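Local coordinates for protein phosphotriesterase, putative (Deinococcus radiodurans, PDB 4J35) that is probably a metal-dependent lactonase of the phosphotriesterase family, here engineered for organophosphate hydrolysis and carrying two cobalt ions, at residues Thr68-Gly73 with Cys92-Phe97. The protein carries 7 engineered substitutions. Residues are numbered along the deposited sequence; the frame is centred on the assembly and turned at random.
Sequences TPNNCG and CATGFF. Engineered in segment 68-73: Asn71 (natural residue Asp). Engineered in segment 92-97: Phe97 (natural residue Tyr).
Asn70 holds both the N-H and the carbonyl of Gly95. Its own N-H runs nearly straight to Gly95 O (2.7 Å), while its side-chain OD1 accepts from Gly95 N at 3.0 Å, the donor standing above the amide's carbonyl plane. With CG beside the backbone N (chi1 -63°), the amide folds back over the glycine. Asparagine suits the place because one amide can accept from Gly95 N with OD1 and donate to Glu127 with ND2. An alanine here would probably leave Gly95 N without its acceptor and Glu127 without the ND2 donor, though CB would still meet Phe96. Glycine suits position 95 because a side chain, at these backbone angles, would jam against the preceding carbonyl.

The engineered Asn71 makes the next link: OD1 receives Phe97 N at 3.2 Å, a more bent bond (141°). CG lies between the backbone N and carbonyl carbon, which swings the amide against Phe96, its plane 33° from the ring and ND2 3.8 Å from Phe96 CD2. Asn70 CB meets the same ring at CE1. Phe97, also engineered, lays its ring against CG of Pro69, whose apolar ring offers it a suitable surface, and, obliquely, Cys72 SG, 4.5 Å from the ring centroid. A water joins Thr68 O to Ala93 N.

The type I turn Pro69-Cys72 thus docks on the neighbouring loop; the two follow the adjacent parallel strands 61-66 and 89-91 of the TIM barrel. Thr68 OG1 bonds both Asp66 and the metal ligand His23, and Phe97 packs edge-to-face with His176 near a cobalt ion, while helix 116-129 covers Asn70 and Phe96 through Met123.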
# COMPACT_ATOMS: atom_id res chain seq x y z
N THR A 68 5.92 -0.70 -1.08
CA THR A 68 7.12 -1.08 -0.34
C THR A 68 7.96 0.13 0.09
O THR A 68 8.43 0.90 -0.75
CB THR A 68 8.01 -1.96 -1.19
OG1 THR A 68 7.22 -3.04 -1.71
CG2 THR A 68 9.18 -2.49 -0.38
N PRO A 69 8.17 0.26 1.39
CA PRO A 69 8.96 1.39 1.88
C PRO A 69 10.44 1.30 1.49
O PRO A 69 10.93 0.22 1.11
CB PRO A 69 8.82 1.30 3.40
CG PRO A 69 7.63 0.44 3.63
CD PRO A 69 7.59 -0.52 2.50
N ASN A 70 11.13 2.46 1.57
CA ASN A 70 12.53 2.57 1.20
C ASN A 70 13.40 1.56 1.93
O ASN A 70 14.40 1.13 1.36
CB ASN A 70 13.09 3.98 1.47
CG ASN A 70 12.41 5.07 0.64
OD1 ASN A 70 11.35 4.85 0.04
ND2 ASN A 70 13.01 6.26 0.63
N ASN A 71 13.05 1.20 3.16
CA ASN A 71 13.91 0.33 3.97
C ASN A 71 13.42 -1.12 4.01
O ASN A 71 13.88 -1.91 4.84
CB ASN A 71 14.07 0.90 5.40
CG ASN A 71 12.71 1.14 6.11
OD1 ASN A 71 11.68 1.33 5.48
ND2 ASN A 71 12.75 1.18 7.44
N CYS A 72 12.50 -1.49 3.12
CA CYS A 72 11.98 -2.84 3.08
C CYS A 72 12.20 -3.46 1.73
O CYS A 72 11.38 -4.24 1.25
CB CYS A 72 10.49 -2.88 3.40
SG CYS A 72 10.08 -2.25 5.07
N GLY A 73 13.31 -3.11 1.09
CA GLY A 73 13.67 -3.82 -0.13
C GLY A 73 13.19 -3.23 -1.42
O GLY A 73 13.31 -3.87 -2.46
N CYS A 92 5.43 3.12 -7.63
CA CYS A 92 6.19 2.79 -6.43
C CYS A 92 6.13 3.92 -5.43
O CYS A 92 5.66 4.99 -5.76
CB CYS A 92 7.64 2.42 -6.75
SG CYS A 92 8.70 3.76 -7.26
N ALA A 93 6.58 3.62 -4.22
CA ALA A 93 6.45 4.51 -3.07
C ALA A 93 7.74 5.19 -2.69
O ALA A 93 8.84 4.69 -2.95
CB ALA A 93 5.94 3.71 -1.88
N THR A 94 7.60 6.31 -1.97
CA THR A 94 8.71 6.86 -1.20
C THR A 94 8.25 6.96 0.26
O THR A 94 7.17 7.45 0.54
CB THR A 94 9.13 8.24 -1.69
OG1 THR A 94 10.18 8.73 -0.87
CG2 THR A 94 7.95 9.23 -1.69
N GLY A 95 9.05 6.41 1.17
CA GLY A 95 8.70 6.46 2.58
C GLY A 95 9.48 5.46 3.39
O GLY A 95 10.24 4.65 2.83
N PHE A 96 9.32 5.52 4.71
CA PHE A 96 9.98 4.54 5.59
C PHE A 96 8.94 3.85 6.45
O PHE A 96 7.85 4.39 6.65
CB PHE A 96 10.93 5.25 6.53
CG PHE A 96 12.34 5.36 6.04
CD1 PHE A 96 12.65 6.05 4.89
CD2 PHE A 96 13.37 4.86 6.78
CE1 PHE A 96 13.96 6.21 4.47
CE2 PHE A 96 14.70 5.02 6.39
CZ PHE A 96 14.99 5.69 5.21
N PHE A 97 9.28 2.70 7.02
CA PHE A 97 8.30 1.87 7.75
C PHE A 97 8.15 2.29 9.23
O PHE A 97 9.01 2.98 9.76
CB PHE A 97 8.74 0.41 7.62
CG PHE A 97 7.66 -0.60 7.79
CD1 PHE A 97 6.45 -0.49 7.10
CD2 PHE A 97 7.89 -1.73 8.56
CE1 PHE A 97 5.46 -1.48 7.23
CE2 PHE A 97 6.91 -2.73 8.68
CZ PHE A 97 5.70 -2.60 8.01
O HOH W 1 7.69 0.83 -3.55